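Local structure of KLLA0C04147p (5H2D) at residues 79-89 and 101-112; 135-143 and 153-161. The protein binds ergosterol in the ORD (OSBP-related) domain described here and probably transfers sterols between membranes. All coordinates share one frame; numbering follows the deposited sequence.

Contact 1: residues 79-89 and 101-112; sequences DLEYADLLNQA and YVAIFTVSSYAS. With ERG (ergosterol), chain B.
D79 meets S109 where the two segments come together beside the ergosterol pocket, its CA packing on the S109 CB. No direct hydrogen bond crosses the contact; ordered water does that work. One water donates to both D79 OD1 and S109 OG and also bonds the sterol hydroxyl O1, with Y110 OH a weak further partner. D79 OD1 itself lies 3.1 Å from ergosterol O1, while D79 OD2 forms a salt bridge with K205, which also hydrogen-bonds the sterol. A second water donates to D79 O and S108 OG and accepts from Y82 N; a third donates to D79 O and F105 O and accepts from S109 OG. E81 OE1 receives a fourth water that accepts from S112 OG, while OE2 is bonded to N321. Y82 lays CB and CD2 against S108, its hydroxyl going to N321. From here helix 84-89 runs antiparallel to helix 101-108, axes 8.7 Å apart at 176°. L85 is a knob among Y101, I104, F105 and S108. L86 sets CD1 over the F105 ring centre, 3.8 Å from the centroid and 8° off the normal, a CH-pi contact. With CG anti to the backbone N (chi1 168°), the F105 ring reaches across to L86 and to D79 O, 3.2 Å from CE1. Without the ring, as with an alanine here, L86 CD1 would probably lose its aromatic face and a gap open beside A83. A89 CB packs on Y101 CB at 3.8 Å. Apolar packing thus joins the helices, whereas D79, held by K205 and a water, stands beside the sterol hydroxyl.

Contact 2: residues 135-143 and 153-161; sequences DKSYRFFTE and ATWTESPKW
An antiparallel beta hairpin of the OSBP-family sterol-binding domain, strands 138-146 and 151-157, supplies this contact; the short strand segments run at 168° with axes 4.7 Å apart. R139-E157, F141-W155 and E143-A153 are its hydrogen-bonded pairs, alternating with the non-hydrogen-bonded pairs F140-T156 and T142-T154. Reciprocal bonds mark the register, such as R139 N to E157 O at 3.0 Å. A153 O is gripped twice, by E143 N in the carbonyl plane and by T142 OG1 at 2.7 Å from above that plane. On the sheet face bearing F140, T156 OG1 meets the ring edge at CD1, 3.2 Å away. At the start of strand 138-146, S137 and Y138 form a G1 beta bulge opposite R133 of the neighbouring strand 128-133, and P159 CD packs on S137 CB. Y138 CB touches W161 CH2, and the two rings meet obliquely. The other face carries a salt bridge between side chains lying side by side. R139 NH1 continues to E19 and S21, and E157 OE2 to K12, so N-terminal residues extend the charged network. E157 OE1 takes both R139 NE and NH2 at 2.9 Å, lying within 4° of the guanidinium plane, although the carboxylate is turned 65° against it.

Overall arrangement
The two contacts follow one another along the chain: contact 1 closes before contact 2 opens, and both belong to the oxysterol-binding domain. Their centres are 14 Å apart, and they touch directly. W161, which begins strand 161-173 after the hairpin, packs its CD1 on L86 CB at 3.6 Å, while N87 OD1 approaches W161 NE1; at the margin D84 forms a long, weak ion pair with K136. The helix pair of contact 1 thus rests against the open end of the hairpin of contact 2, away from its turn. D79 and Y110 line the ergosterol pocket, whereas the T154 side chain lies about 9 Å from the sterol, so contact 2 stands back from the ligand.

Contact 1: residues 79-89 and 101-112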
loop_
_atom_site.group_PDB
_atom_site.type_symbol
_atom_site.label_atom_id
_atom_site.label_comp_id
_atom_site.label_asym_id
_atom_site.label_seq_id
_atom_site.Cartn_x
_atom_site.Cartn_y
_atom_site.Cartn_z
ATOM N N ASP A 79 1.612 -2.153 -1.173
ATOM C CA ASP A 79 0.848 -2.261 -2.417
ATOM C C ASP A 79 1.739 -2.685 -3.571
ATOM O O ASP A 79 1.265 -3.293 -4.543
ATOM C CB ASP A 79 0.216 -0.924 -2.827
ATOM C CG ASP A 79 -0.965 -0.502 -1.986
ATOM O OD1 ASP A 79 -1.533 -1.317 -1.218
ATOM O OD2 ASP A 79 -1.317 0.700 -2.119
ATOM N N LEU A 80 3.022 -2.359 -3.488
ATOM C CA LEU A 80 3.938 -2.515 -4.613
ATOM C C LEU A 80 4.666 -3.849 -4.631
ATOM O O LEU A 80 5.512 -4.054 -5.513
ATOM C CB LEU A 80 4.968 -1.381 -4.587
ATOM C CG LEU A 80 4.346 0.013 -4.635
ATOM C CD1 LEU A 80 5.436 1.066 -4.658
ATOM C CD2 LEU A 80 3.421 0.134 -5.852
ATOM N N GLU A 81 4.377 -4.760 -3.692
ATOM C CA GLU A 81 5.180 -5.975 -3.584
ATOM C C GLU A 81 5.213 -6.742 -4.902
ATOM O O GLU A 81 6.260 -7.273 -5.291
ATOM C CB GLU A 81 4.651 -6.879 -2.466
ATOM C CG GLU A 81 5.467 -8.147 -2.308
ATOM C CD GLU A 81 5.069 -8.971 -1.080
ATOM O OE1 GLU A 81 4.209 -8.522 -0.290
ATOM O OE2 GLU A 81 5.611 -10.079 -0.901
ATOM N N TYR A 82 4.083 -6.814 -5.599
ATOM C CA TYR A 82 3.986 -7.561 -6.854
ATOM C C TYR A 82 3.754 -6.629 -8.041
ATOM O O TYR A 82 2.979 -6.933 -8.947
ATOM C CB TYR A 82 2.879 -8.608 -6.761
ATOM C CG TYR A 82 3.068 -9.563 -5.594
ATOM C CD1 TYR A 82 3.838 -10.718 -5.728
ATOM C CD2 TYR A 82 2.479 -9.313 -4.357
ATOM C CE1 TYR A 82 4.022 -11.603 -4.669
ATOM C CE2 TYR A 82 2.648 -10.195 -3.294
ATOM C CZ TYR A 82 3.428 -11.325 -3.444
ATOM O OH TYR A 82 3.586 -12.185 -2.377
ATOM N N ALA A 83 4.418 -5.475 -8.035
ATOM C CA ALA A 83 4.247 -4.474 -9.078
ATOM C C ALA A 83 4.697 -4.957 -10.457
ATOM O O ALA A 83 4.339 -4.310 -11.448
ATOM C CB ALA A 83 5.003 -3.196 -8.702
ATOM N N ASP A 84 5.462 -6.055 -10.544
ATOM C CA ASP A 84 5.760 -6.651 -11.850
ATOM C C ASP A 84 4.486 -6.882 -12.649
ATOM O O ASP A 84 4.509 -6.847 -13.888
ATOM C CB ASP A 84 6.509 -7.980 -11.681
ATOM C CG ASP A 84 7.982 -7.795 -11.317
ATOM O OD1 ASP A 84 8.462 -6.648 -11.328
ATOM O OD2 ASP A 84 8.665 -8.806 -11.025
ATOM N N LEU A 85 3.368 -7.139 -11.962
ATOM C CA LEU A 85 2.098 -7.359 -12.651
ATOM C C LEU A 85 1.717 -6.174 -13.522
ATOM O O LEU A 85 1.019 -6.348 -14.532
ATOM C CB LEU A 85 0.980 -7.642 -11.643
ATOM C CG LEU A 85 1.075 -8.998 -10.955
ATOM C CD1 LEU A 85 0.153 -9.071 -9.750
ATOM C CD2 LEU A 85 0.744 -10.107 -11.939
ATOM N N LEU A 86 2.142 -4.966 -13.141
ATOM C CA LEU A 86 1.747 -3.777 -13.879
ATOM C C LEU A 86 2.552 -3.617 -15.162
ATOM O O LEU A 86 2.022 -3.099 -16.150
ATOM C CB LEU A 86 1.874 -2.544 -12.983
ATOM C CG LEU A 86 0.940 -2.590 -11.770
ATOM C CD1 LEU A 86 1.103 -1.305 -10.988
ATOM C CD2 LEU A 86 -0.499 -2.780 -12.206
ATOM N N ASN A 87 3.815 -4.054 -15.166
ATOM C CA ASN A 87 4.580 -4.081 -16.410
ATOM C C ASN A 87 4.060 -5.163 -17.336
ATOM O O ASN A 87 3.992 -4.964 -18.556
ATOM C CB ASN A 87 6.055 -4.293 -16.112
ATOM C CG ASN A 87 6.665 -3.098 -15.455
ATOM O OD1 ASN A 87 6.365 -1.961 -15.833
ATOM N ND2 ASN A 87 7.497 -3.331 -14.445
ATOM N N GLN A 88 3.693 -6.318 -16.778
ATOM C CA GLN A 88 3.001 -7.318 -17.581
ATOM C C GLN A 88 1.739 -6.724 -18.194
ATOM O O GLN A 88 1.490 -6.867 -19.394
ATOM C CB GLN A 88 2.668 -8.544 -16.731
ATOM C CG GLN A 88 3.870 -9.354 -16.292
ATOM C CD GLN A 88 3.458 -10.665 -15.665
ATOM O OE1 GLN A 88 2.732 -10.685 -14.680
ATOM N NE2 GLN A 88 3.896 -11.773 -16.256
ATOM N N ALA A 89 0.937 -6.029 -17.385
ATOM C CA ALA A 89 -0.279 -5.405 -17.893
ATOM C C ALA A 89 0.026 -4.485 -19.074
ATOM O O ALA A 89 -0.666 -4.518 -20.099
ATOM C CB ALA A 89 -0.979 -4.628 -16.775
ATOM N N TYR A 101 -4.914 -7.921 -15.406
ATOM C CA TYR A 101 -3.681 -7.891 -14.630
ATOM C C TYR A 101 -3.656 -6.722 -13.648
ATOM O O TYR A 101 -3.121 -6.870 -12.542
ATOM C CB TYR A 101 -2.478 -7.890 -15.575
ATOM C CG TYR A 101 -2.125 -9.296 -16.033
ATOM C CD1 TYR A 101 -3.004 -10.029 -16.826
ATOM C CD2 TYR A 101 -0.926 -9.888 -15.669
ATOM C CE1 TYR A 101 -2.700 -11.315 -17.228
ATOM C CE2 TYR A 101 -0.612 -11.174 -16.066
ATOM C CZ TYR A 101 -1.502 -11.879 -16.857
ATOM O OH TYR A 101 -1.212 -13.161 -17.277
ATOM N N VAL A 102 -4.243 -5.575 -14.010
ATOM C CA VAL A 102 -4.425 -4.495 -13.034
ATOM C C VAL A 102 -5.234 -4.998 -11.847
ATOM O O VAL A 102 -4.873 -4.772 -10.680
ATOM C CB VAL A 102 -5.090 -3.268 -13.690
ATOM C CG1 VAL A 102 -5.616 -2.298 -12.625
ATOM C CG2 VAL A 102 -4.111 -2.548 -14.605
ATOM N N ALA A 103 -6.343 -5.695 -12.122
ATOM C CA ALA A 103 -7.198 -6.199 -11.054
ATOM C C ALA A 103 -6.442 -7.155 -10.152
ATOM O O ALA A 103 -6.546 -7.085 -8.923
ATOM C CB ALA A 103 -8.421 -6.902 -11.643
ATOM N N ILE A 104 -5.709 -8.092 -10.750
ATOM C CA ILE A 104 -5.001 -9.044 -9.909
ATOM C C ILE A 104 -3.889 -8.340 -9.138
ATOM O O ILE A 104 -3.633 -8.676 -7.978
ATOM C CB ILE A 104 -4.521 -10.236 -10.752
ATOM C CG1 ILE A 104 -5.758 -11.021 -11.205
ATOM C CG2 ILE A 104 -3.595 -11.134 -9.941
ATOM C CD1 ILE A 104 -5.512 -12.058 -12.280
ATOM N N PHE A 105 -3.274 -7.302 -9.719
ATOM C CA PHE A 105 -2.386 -6.461 -8.914
ATOM C C PHE A 105 -3.087 -5.921 -7.666
ATOM O O PHE A 105 -2.498 -5.905 -6.575
ATOM C CB PHE A 105 -1.833 -5.301 -9.744
ATOM C CG PHE A 105 -1.145 -4.251 -8.911
ATOM C CD1 PHE A 105 0.144 -4.455 -8.440
ATOM C CD2 PHE A 105 -1.792 -3.064 -8.594
ATOM C CE1 PHE A 105 0.775 -3.483 -7.650
ATOM C CE2 PHE A 105 -1.169 -2.091 -7.829
ATOM C CZ PHE A 105 0.116 -2.298 -7.353
ATOM N N THR A 106 -4.327 -5.435 -7.799
ATOM C CA THR A 106 -4.990 -4.870 -6.620
ATOM C C THR A 106 -5.265 -5.929 -5.560
ATOM O O THR A 106 -5.337 -5.595 -4.369
ATOM C CB THR A 106 -6.305 -4.153 -6.981
ATOM O OG1 THR A 106 -7.340 -5.103 -7.274
ATOM C CG2 THR A 106 -6.116 -3.201 -8.172
ATOM N N VAL A 107 -5.375 -7.195 -5.962
ATOM C CA VAL A 107 -5.617 -8.288 -5.026
ATOM C C VAL A 107 -4.325 -8.771 -4.387
ATOM O O VAL A 107 -4.335 -9.269 -3.249
ATOM C CB VAL A 107 -6.331 -9.434 -5.769
ATOM C CG1 VAL A 107 -6.418 -10.685 -4.896
ATOM C CG2 VAL A 107 -7.712 -8.981 -6.243
ATOM N N SER A 108 -3.201 -8.598 -5.084
ATOM C CA SER A 108 -1.945 -9.233 -4.708
ATOM C C SER A 108 -1.378 -8.712 -3.393
ATOM O O SER A 108 -0.512 -9.367 -2.819
ATOM C CB SER A 108 -0.915 -9.024 -5.819
ATOM O OG SER A 108 -0.526 -7.660 -5.934
ATOM N N SER A 109 -1.807 -7.550 -2.927
ATOM C CA SER A 109 -1.201 -6.948 -1.743
ATOM C C SER A 109 -1.859 -7.378 -0.437
ATOM O O SER A 109 -1.496 -6.853 0.629
ATOM C CB SER A 109 -1.223 -5.428 -1.860
ATOM O OG SER A 109 -2.461 -4.998 -2.383
ATOM N N TYR A 110 -2.767 -8.352 -0.466
ATOM C CA TYR A 110 -3.420 -8.761 0.772
ATOM C C TYR A 110 -2.806 -9.996 1.415
ATOM O O TYR A 110 -2.970 -10.189 2.626
ATOM C CB TYR A 110 -4.946 -8.919 0.533
ATOM C CG TYR A 110 -5.445 -7.514 0.375
ATOM C CD1 TYR A 110 -5.619 -6.703 1.494
ATOM C CD2 TYR A 110 -5.555 -6.935 -0.881
ATOM C CE1 TYR A 110 -5.954 -5.389 1.369
ATOM C CE2 TYR A 110 -5.889 -5.607 -1.017
ATOM C CZ TYR A 110 -6.083 -4.837 0.116
ATOM O OH TYR A 110 -6.389 -3.511 -0.009
ATOM N N ALA A 111 -2.018 -10.782 0.682
ATOM C CA ALA A 111 -1.348 -11.911 1.317
ATOM C C ALA A 111 -0.458 -11.453 2.460
ATOM O O ALA A 111 -0.348 -12.136 3.485
ATOM C CB ALA A 111 -0.517 -12.686 0.301
ATOM N N SER A 112 0.194 -10.302 2.299
ATOM C CA SER A 112 1.127 -9.806 3.304
ATOM C C SER A 112 0.447 -9.379 4.597
ATOM O O SER A 112 1.150 -9.160 5.583
ATOM C CB SER A 112 1.923 -8.623 2.747
ATOM O OG SER A 112 1.053 -7.562 2.401
HETATM C C1 ERG B . -4.357 -3.099 4.141
HETATM C C2 ERG B . -3.718 -2.787 2.790
HETATM C C3 ERG B . -3.820 -1.299 2.577
HETATM C C4 ERG B . -3.089 -0.551 3.693
HETATM C C5 ERG B . -3.511 -0.966 5.000
HETATM C C6 ERG B . -3.504 -0.038 6.032
HETATM C C7 ERG B . -3.834 -0.371 7.356
HETATM C C8 ERG B . -4.180 -1.681 7.699
HETATM C C9 ERG B . -4.412 -2.609 6.641
HETATM C C10 ERG B . -3.686 -2.343 5.296
HETATM C C11 ERG B . -4.314 -4.132 7.079
HETATM C C12 ERG B . -4.896 -4.397 8.471
HETATM C C13 ERG B . -4.218 -3.432 9.466
HETATM C C14 ERG B . -4.661 -2.019 9.023
HETATM C C15 ERG B . -4.190 -1.167 10.183
HETATM C C16 ERG B . -4.452 -2.052 11.435
HETATM C C17 ERG B . -4.846 -3.441 10.863
HETATM C C18 ERG B . -2.685 -3.616 9.535
HETATM C C19 ERG B . -2.226 -2.848 5.464
HETATM C C20 ERG B . -4.412 -4.541 11.859
HETATM C C21 ERG B . -4.669 -5.963 11.376
HETATM C C22 ERG B . -5.216 -4.296 13.129
HETATM C C23 ERG B . -4.533 -3.868 14.389
HETATM C C24 ERG B . -5.366 -3.595 15.641
HETATM C C25 ERG B . -4.628 -4.182 16.852
HETATM C C26 ERG B . -4.502 -5.697 16.653
HETATM C C27 ERG B . -5.385 -3.949 18.170
HETATM C C28 ERG B . -5.506 -2.089 15.751
HETATM O O1 ERG B . -3.263 -0.929 1.265
HETATM O O HOH W 1 1.497 -6.045 -4.787
HETATM O O HOH W 2 -3.931 -2.875 -1.293
HETATM O O HOH W 3 -1.654 -3.859 -4.772
HETATM O O HOH W 4 2.022 -6.869 -0.163
#

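Contact 2: residues 135-143 and 153-161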
loop_
_atom_site.group_PDB
_atom_site.type_symbol
_atom_site.label_atom_id
_atom_site.label_comp_id
_atom_site.label_asym_id
_atom_site.label_seq_id
_atom_site.Cartn_x
_atom_site.Cartn_y
_atom_site.Cartn_z
ATOM N N ASP A 135 16.174 -1.729 -9.620
ATOM C CA ASP A 135 16.000 -2.975 -10.359
ATOM C C ASP A 135 14.628 -3.089 -11.008
ATOM O O ASP A 135 14.458 -3.902 -11.925
ATOM C CB ASP A 135 16.245 -4.179 -9.436
ATOM C CG ASP A 135 15.346 -4.184 -8.201
ATOM O OD1 ASP A 135 15.132 -3.107 -7.604
ATOM O OD2 ASP A 135 14.870 -5.275 -7.823
ATOM N N LYS A 136 13.651 -2.306 -10.552
ATOM C CA LYS A 136 12.300 -2.304 -11.093
ATOM C C LYS A 136 11.939 -0.988 -11.771
ATOM O O LYS A 136 10.846 -0.872 -12.330
ATOM C CB LYS A 136 11.286 -2.591 -9.974
ATOM C CG LYS A 136 11.559 -3.856 -9.187
ATOM C CD LYS A 136 11.573 -5.079 -10.099
ATOM C CE LYS A 136 11.737 -6.358 -9.313
ATOM N NZ LYS A 136 10.486 -6.745 -8.618
ATOM N N SER A 137 12.815 0.008 -11.706
ATOM C CA SER A 137 12.614 1.315 -12.325
ATOM C C SER A 137 11.398 2.062 -11.778
ATOM O O SER A 137 10.754 2.821 -12.510
ATOM C CB SER A 137 12.523 1.193 -13.847
ATOM O OG SER A 137 13.771 0.767 -14.379
ATOM N N TYR A 138 11.074 1.917 -10.485
ATOM C CA TYR A 138 10.012 2.742 -9.926
ATOM C C TYR A 138 10.489 3.510 -8.697
ATOM O O TYR A 138 11.464 3.141 -8.035
ATOM C CB TYR A 138 8.740 1.925 -9.588
ATOM C CG TYR A 138 8.799 0.958 -8.414
ATOM C CD1 TYR A 138 8.853 1.421 -7.105
ATOM C CD2 TYR A 138 8.709 -0.421 -8.615
ATOM C CE1 TYR A 138 8.868 0.543 -6.035
ATOM C CE2 TYR A 138 8.713 -1.309 -7.548
ATOM C CZ TYR A 138 8.795 -0.819 -6.258
ATOM O OH TYR A 138 8.796 -1.701 -5.199
ATOM N N ARG A 139 9.776 4.602 -8.413
ATOM C CA ARG A 139 9.989 5.406 -7.218
ATOM C C ARG A 139 8.643 5.600 -6.540
ATOM O O ARG A 139 7.649 5.894 -7.206
ATOM C CB ARG A 139 10.641 6.765 -7.549
ATOM C CG ARG A 139 9.760 7.728 -8.337
ATOM C CD ARG A 139 10.567 8.952 -8.779
ATOM N NE ARG A 139 9.685 10.025 -9.213
ATOM C CZ ARG A 139 10.098 11.171 -9.736
ATOM N NH1 ARG A 139 11.397 11.390 -9.925
ATOM N NH2 ARG A 139 9.216 12.096 -10.080
ATOM N N PHE A 140 8.623 5.422 -5.223
ATOM C CA PHE A 140 7.448 5.596 -4.380
ATOM C C PHE A 140 7.716 6.711 -3.383
ATOM O O PHE A 140 8.788 6.761 -2.777
ATOM C CB PHE A 140 7.132 4.297 -3.614
ATOM C CG PHE A 140 6.103 4.453 -2.514
ATOM C CD1 PHE A 140 4.750 4.254 -2.784
ATOM C CD2 PHE A 140 6.489 4.769 -1.216
ATOM C CE1 PHE A 140 3.804 4.390 -1.772
ATOM C CE2 PHE A 140 5.538 4.898 -0.200
ATOM C CZ PHE A 140 4.204 4.699 -0.488
ATOM N N PHE A 141 6.730 7.579 -3.180
ATOM C CA PHE A 141 6.852 8.625 -2.180
ATOM C C PHE A 141 5.511 8.825 -1.494
ATOM O O PHE A 141 4.460 8.738 -2.137
ATOM C CB PHE A 141 7.303 9.959 -2.784
ATOM C CG PHE A 141 7.472 11.027 -1.758
ATOM C CD1 PHE A 141 8.526 10.965 -0.854
ATOM C CD2 PHE A 141 6.554 12.053 -1.646
ATOM C CE1 PHE A 141 8.676 11.936 0.127
ATOM C CE2 PHE A 141 6.698 13.029 -0.664
ATOM C CZ PHE A 141 7.764 12.964 0.219
ATOM N N THR A 142 5.550 9.112 -0.193
ATOM C CA THR A 142 4.318 9.370 0.542
ATOM C C THR A 142 4.593 10.382 1.648
ATOM O O THR A 142 5.694 10.430 2.212
ATOM C CB THR A 142 3.723 8.059 1.114
ATOM O OG1 THR A 142 2.496 8.335 1.792
ATOM C CG2 THR A 142 4.686 7.407 2.104
ATOM N N GLU A 143 3.581 11.209 1.935
ATOM C CA GLU A 143 3.620 12.185 3.019
ATOM C C GLU A 143 2.376 12.013 3.876
ATOM O O GLU A 143 1.276 11.817 3.350
ATOM C CB GLU A 143 3.675 13.630 2.494
ATOM C CG GLU A 143 3.641 14.695 3.590
ATOM C CD GLU A 143 3.742 16.126 3.047
ATOM O OE1 GLU A 143 3.860 17.059 3.860
ATOM O OE2 GLU A 143 3.711 16.311 1.817
ATOM N N ALA A 153 -0.868 10.589 1.694
ATOM C CA ALA A 153 -0.956 10.740 0.246
ATOM C C ALA A 153 0.241 10.043 -0.378
ATOM O O ALA A 153 1.356 10.169 0.127
ATOM C CB ALA A 153 -0.952 12.215 -0.160
ATOM N N THR A 154 0.027 9.335 -1.490
ATOM C CA THR A 154 1.120 8.626 -2.149
ATOM C C THR A 154 1.299 9.086 -3.590
ATOM O O THR A 154 0.410 9.681 -4.198
ATOM C CB THR A 154 0.914 7.108 -2.180
ATOM O OG1 THR A 154 -0.034 6.786 -3.206
ATOM C CG2 THR A 154 0.428 6.574 -0.824
ATOM N N TRP A 155 2.462 8.754 -4.142
ATOM C CA TRP A 155 2.743 9.050 -5.550
ATOM C C TRP A 155 3.842 8.096 -5.995
ATOM O O TRP A 155 4.986 8.228 -5.541
ATOM C CB TRP A 155 3.178 10.504 -5.712
ATOM C CG TRP A 155 2.925 11.124 -7.068
ATOM C CD1 TRP A 155 3.829 11.280 -8.082
ATOM C CD2 TRP A 155 1.712 11.737 -7.510
ATOM N NE1 TRP A 155 3.244 11.935 -9.140
ATOM C CE2 TRP A 155 1.943 12.224 -8.815
ATOM C CE3 TRP A 155 0.450 11.915 -6.932
ATOM C CZ2 TRP A 155 0.954 12.871 -9.555
ATOM C CZ3 TRP A 155 -0.528 12.562 -7.659
ATOM C CH2 TRP A 155 -0.271 13.034 -8.961
ATOM N N THR A 156 3.497 7.144 -6.862
ATOM C CA THR A 156 4.427 6.149 -7.385
ATOM C C THR A 156 4.545 6.327 -8.893
ATOM O O THR A 156 3.536 6.533 -9.577
ATOM C CB THR A 156 3.965 4.717 -7.087
ATOM O OG1 THR A 156 3.596 4.606 -5.700
ATOM C CG2 THR A 156 5.084 3.733 -7.352
ATOM N N GLU A 157 5.769 6.251 -9.411
ATOM C CA GLU A 157 5.999 6.471 -10.833
ATOM C C GLU A 157 6.993 5.462 -11.386
ATOM O O GLU A 157 7.961 5.093 -10.721
ATOM C CB GLU A 157 6.504 7.890 -11.084
ATOM C CG GLU A 157 5.547 8.966 -10.624
ATOM C CD GLU A 157 6.234 10.301 -10.538
ATOM O OE1 GLU A 157 6.823 10.597 -9.473
ATOM O OE2 GLU A 157 6.217 11.039 -11.548
ATOM N N SER A 158 6.761 5.044 -12.629
ATOM C CA SER A 158 7.557 4.042 -13.317
ATOM C C SER A 158 7.453 4.344 -14.795
ATOM O O SER A 158 6.549 5.086 -15.213
ATOM C CB SER A 158 7.033 2.624 -13.023
ATOM O OG SER A 158 7.992 1.608 -13.257
ATOM N N PRO A 159 8.352 3.818 -15.634
ATOM C CA PRO A 159 8.247 4.132 -17.067
ATOM C C PRO A 159 6.906 3.747 -17.682
ATOM O O PRO A 159 6.377 4.500 -18.510
ATOM C CB PRO A 159 9.411 3.350 -17.684
ATOM C CG PRO A 159 10.438 3.317 -16.617
ATOM C CD PRO A 159 9.627 3.139 -15.320
ATOM N N LYS A 160 6.313 2.622 -17.275
ATOM C CA LYS A 160 5.102 2.128 -17.918
ATOM C C LYS A 160 3.831 2.354 -17.104
ATOM O O LYS A 160 2.740 2.077 -17.606
ATOM C CB LYS A 160 5.239 0.634 -18.225
ATOM C CG LYS A 160 6.448 0.285 -19.087
ATOM C CD LYS A 160 6.386 -1.159 -19.571
ATOM C CE LYS A 160 7.615 -1.496 -20.410
ATOM N NZ LYS A 160 7.266 -2.335 -21.589
ATOM N N TRP A 161 3.932 2.842 -15.869
ATOM C CA TRP A 161 2.737 2.976 -15.044
ATOM C C TRP A 161 3.012 3.938 -13.894
ATOM O O TRP A 161 4.150 4.066 -13.436
ATOM C CB TRP A 161 2.269 1.621 -14.482
ATOM C CG TRP A 161 3.351 0.855 -13.751
ATOM C CD1 TRP A 161 4.175 -0.099 -14.276
ATOM C CD2 TRP A 161 3.716 0.976 -12.366
ATOM N NE1 TRP A 161 5.034 -0.576 -13.314
ATOM C CE2 TRP A 161 4.774 0.070 -12.132
ATOM C CE3 TRP A 161 3.252 1.761 -11.309
ATOM C CZ2 TRP A 161 5.376 -0.070 -10.877
ATOM C CZ3 TRP A 161 3.851 1.619 -10.061
ATOM C CH2 TRP A 161 4.906 0.718 -9.860
HETATM O O HOH W 5 8.133 -1.100 -12.427
#